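Local coordinates for protein CRISPR-associated endonuclease Cas12b (Alicyclobacillus acidoterrestris, PDB 5U31) that acts as an RNA-guided endonuclease of bacterial CRISPR immunity, cutting PAM-bearing target DNA with its RuvC domain in the presence of a divalent metal cation, at residues A[652-657]-A[776-781]. The protein carries 3 engineered substitutions. Residues are numbered along the deposited sequence; the frame is centred on the assembly and turned at random.
Sequences YLRLLV and SFFGKV. With nucleotides of chain B.
The guanidinium of Arg654 lies between protein and RNA: Phe778 CD1 sits over one of its faces, OP1 of C106 of chain B over the other, and OP1 of A107 of chain B at its edge, near its plane. Lys780 N stands 4.2 Å above one face of the Phe778 ring, displaced toward its rim; Arg654 NE is at the ring's edge. OP1 of A107 of chain B receives a weak hydrogen bond from Arg654 NE, 2.9 Å long but bent to 125° at the hydrogen. The two phosphates are successive in the RNA, and OP1 of C106 of chain B is 3.6 Å from Arg654 CZ. The Arg654 and Phe778 side chains run antiparallel past one another, with the guanidinium and ring planes 66° apart, so this is not a parallel stack; Arg654 NH2 comes within 3.8 Å of Phe778 CB. An extended chain from CG to NE carries the guanidinium out to this site, where Ser774 takes a further hydrogen bond from NH2.

The segment 652-657 belongs to helix 641-658 of the bridge helix domain, so the contact packs the bridge helix against the loop that leaves helix 759-776 of REC2, beside the guide RNA. No hydrogen bond joins the two segments; they meet by packing, apolar around the Phe778 ring and against the loop carbonyls at Val657. With CG anti to the backbone N (chi1 155°), the Phe778 ring reaches the helix, where Leu653 CD1 touches Phe778 CZ at 3.6 Å, the side chains crossing at about a right angle. Val657 CG2 comes at a slant to Phe778 CZ, 4.0 Å away. The other methyl of Val657, CG1, rests against the loop backbone, 3.7 Å from Lys780 O. Trp724 of helix 709-739 meets the Phe778 ring and also forms a cation-pi contact with Lys780.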
# COMPACT_ATOMS: atom_id res chain seq x y z
N TYR A 652 -10.88 -27.23 -20.25
CA TYR A 652 -11.44 -28.49 -20.70
C TYR A 652 -10.43 -29.63 -20.64
O TYR A 652 -10.83 -30.79 -20.56
CB TYR A 652 -11.99 -28.34 -22.13
CG TYR A 652 -13.31 -27.61 -22.20
CD1 TYR A 652 -14.46 -28.24 -22.68
CD2 TYR A 652 -13.43 -26.28 -21.78
CE1 TYR A 652 -15.67 -27.57 -22.75
CE2 TYR A 652 -14.63 -25.61 -21.84
CZ TYR A 652 -15.75 -26.26 -22.32
OH TYR A 652 -16.96 -25.59 -22.39
N LEU A 653 -9.13 -29.32 -20.69
CA LEU A 653 -8.13 -30.35 -20.46
C LEU A 653 -8.28 -30.96 -19.08
O LEU A 653 -8.17 -32.18 -18.90
CB LEU A 653 -6.72 -29.77 -20.64
CG LEU A 653 -5.70 -30.60 -21.42
CD1 LEU A 653 -4.30 -30.06 -21.23
CD2 LEU A 653 -5.77 -32.06 -21.03
N ARG A 654 -8.55 -30.12 -18.07
CA ARG A 654 -8.76 -30.61 -16.72
C ARG A 654 -10.05 -31.40 -16.60
O ARG A 654 -10.15 -32.30 -15.76
CB ARG A 654 -8.75 -29.45 -15.73
CG ARG A 654 -7.46 -28.67 -15.72
CD ARG A 654 -7.38 -27.74 -14.52
NE ARG A 654 -6.00 -27.37 -14.24
CZ ARG A 654 -5.45 -26.22 -14.60
NH1 ARG A 654 -6.17 -25.31 -15.25
NH2 ARG A 654 -4.18 -25.96 -14.30
N LEU A 655 -11.06 -31.08 -17.42
CA LEU A 655 -12.25 -31.91 -17.46
C LEU A 655 -11.94 -33.29 -18.02
O LEU A 655 -12.47 -34.30 -17.55
CB LEU A 655 -13.34 -31.23 -18.30
CG LEU A 655 -14.27 -30.28 -17.54
CD1 LEU A 655 -15.21 -29.56 -18.49
CD2 LEU A 655 -15.07 -31.05 -16.49
N LEU A 656 -11.06 -33.36 -19.03
CA LEU A 656 -10.67 -34.65 -19.57
C LEU A 656 -9.85 -35.44 -18.56
O LEU A 656 -9.99 -36.67 -18.47
CB LEU A 656 -9.88 -34.45 -20.87
CG LEU A 656 -9.40 -35.71 -21.58
CD1 LEU A 656 -10.57 -36.56 -22.03
CD2 LEU A 656 -8.53 -35.34 -22.76
N VAL A 657 -9.00 -34.76 -17.80
CA VAL A 657 -8.15 -35.44 -16.82
C VAL A 657 -9.01 -36.11 -15.76
O VAL A 657 -8.74 -37.25 -15.36
CB VAL A 657 -7.15 -34.44 -16.21
CG1 VAL A 657 -6.53 -35.00 -14.94
CG2 VAL A 657 -6.07 -34.11 -17.22
N SER A 776 2.00 -24.29 -16.06
CA SER A 776 3.12 -25.06 -15.52
C SER A 776 2.68 -25.99 -14.40
O SER A 776 3.24 -27.08 -14.25
CB SER A 776 4.20 -24.11 -15.02
OG SER A 776 4.62 -23.24 -16.05
N PHE A 777 1.69 -25.59 -13.61
CA PHE A 777 1.22 -26.40 -12.50
C PHE A 777 0.00 -27.24 -12.87
O PHE A 777 -0.66 -27.79 -11.98
CB PHE A 777 0.93 -25.50 -11.30
CG PHE A 777 2.14 -24.81 -10.77
CD1 PHE A 777 3.35 -25.49 -10.69
CD2 PHE A 777 2.10 -23.48 -10.39
CE1 PHE A 777 4.48 -24.86 -10.22
CE2 PHE A 777 3.24 -22.85 -9.92
CZ PHE A 777 4.43 -23.54 -9.83
N PHE A 778 -0.30 -27.34 -14.16
CA PHE A 778 -1.34 -28.24 -14.62
C PHE A 778 -0.93 -29.69 -14.37
O PHE A 778 0.22 -30.07 -14.61
CB PHE A 778 -1.60 -28.00 -16.11
CG PHE A 778 -2.18 -29.19 -16.82
CD1 PHE A 778 -3.52 -29.50 -16.68
CD2 PHE A 778 -1.38 -30.00 -17.60
CE1 PHE A 778 -4.05 -30.60 -17.33
CE2 PHE A 778 -1.90 -31.10 -18.25
CZ PHE A 778 -3.24 -31.40 -18.11
N GLY A 779 -1.87 -30.49 -13.90
CA GLY A 779 -1.61 -31.88 -13.54
C GLY A 779 -2.33 -32.85 -14.47
O GLY A 779 -3.53 -32.73 -14.70
N LYS A 780 -1.56 -33.82 -14.98
CA LYS A 780 -2.10 -34.88 -15.81
C LYS A 780 -2.74 -36.01 -15.01
O LYS A 780 -3.38 -36.88 -15.60
CB LYS A 780 -1.00 -35.48 -16.70
CG LYS A 780 -0.25 -34.47 -17.54
CD LYS A 780 0.72 -35.19 -18.47
CE LYS A 780 1.69 -34.21 -19.12
NZ LYS A 780 2.54 -33.50 -18.12
N VAL A 781 -2.57 -36.03 -13.69
CA VAL A 781 -3.17 -37.04 -12.82
C VAL A 781 -4.27 -36.37 -12.02
O VAL A 781 -4.02 -35.41 -11.29
CB VAL A 781 -2.13 -37.68 -11.89
CG1 VAL A 781 -2.69 -38.96 -11.28
CG2 VAL A 781 -0.82 -37.95 -12.62
P A B 49 7.99 -23.32 -23.99
OP1 A B 49 7.96 -22.10 -24.83
OP2 A B 49 9.25 -24.07 -23.78
O5' A B 49 7.42 -22.92 -22.56
C5' A B 49 6.12 -22.35 -22.42
C4' A B 49 5.66 -22.38 -20.99
O4' A B 49 5.41 -23.75 -20.57
C3' A B 49 6.65 -21.87 -19.97
O3' A B 49 6.70 -20.46 -19.90
C2' A B 49 6.17 -22.53 -18.68
O2' A B 49 5.02 -21.87 -18.17
C1' A B 49 5.75 -23.90 -19.21
N9 A B 49 6.84 -24.88 -19.09
C8 A B 49 7.62 -25.43 -20.08
N7 A B 49 8.52 -26.27 -19.64
C5 A B 49 8.32 -26.28 -18.27
C6 A B 49 8.95 -26.97 -17.22
N6 A B 49 9.96 -27.83 -17.39
N1 A B 49 8.51 -26.74 -15.97
C2 A B 49 7.50 -25.89 -15.78
N3 A B 49 6.83 -25.18 -16.68
C4 A B 49 7.29 -25.43 -17.92
P A B 107 -6.05 -28.34 -10.75
OP1 A B 107 -6.05 -29.15 -11.99
OP2 A B 107 -6.85 -27.08 -10.69
O5' A B 107 -6.51 -29.25 -9.53
C5' A B 107 -5.94 -30.54 -9.34
C4' A B 107 -6.41 -31.18 -8.06
O4' A B 107 -5.90 -30.43 -6.92
C3' A B 107 -7.91 -31.20 -7.84
O3' A B 107 -8.55 -32.26 -8.53
C2' A B 107 -8.02 -31.30 -6.32
O2' A B 107 -7.79 -32.64 -5.89
C1' A B 107 -6.84 -30.44 -5.87
N9 A B 107 -7.24 -29.05 -5.57
C8 A B 107 -7.05 -27.92 -6.33
N7 A B 107 -7.50 -26.83 -5.78
C5 A B 107 -8.03 -27.26 -4.57
C6 A B 107 -8.66 -26.59 -3.51
N6 A B 107 -8.89 -25.27 -3.50
N1 A B 107 -9.07 -27.32 -2.45
C2 A B 107 -8.84 -28.64 -2.45
N3 A B 107 -8.26 -29.38 -3.38
C4 A B 107 -7.87 -28.63 -4.43
P C B 106 -4.91 -22.85 -11.31
OP1 C B 106 -5.33 -23.10 -12.71
OP2 C B 106 -5.80 -22.08 -10.40
O5' C B 106 -4.58 -24.25 -10.63
C5' C B 106 -3.49 -25.02 -11.09
C4' C B 106 -3.08 -26.05 -10.07
O4' C B 106 -2.57 -25.40 -8.89
C3' C B 106 -4.20 -26.93 -9.55
O3' C B 106 -4.52 -27.99 -10.43
C2' C B 106 -3.66 -27.40 -8.21
O2' C B 106 -2.71 -28.44 -8.40
C1' C B 106 -2.92 -26.15 -7.74
N1 C B 106 -3.76 -25.30 -6.87
C2 C B 106 -3.79 -25.59 -5.51
O2 C B 106 -3.12 -26.54 -5.09
N3 C B 106 -4.55 -24.82 -4.68
C4 C B 106 -5.26 -23.81 -5.18
N4 C B 106 -5.99 -23.08 -4.34
C5 C B 106 -5.24 -23.49 -6.57
C6 C B 106 -4.48 -24.25 -7.37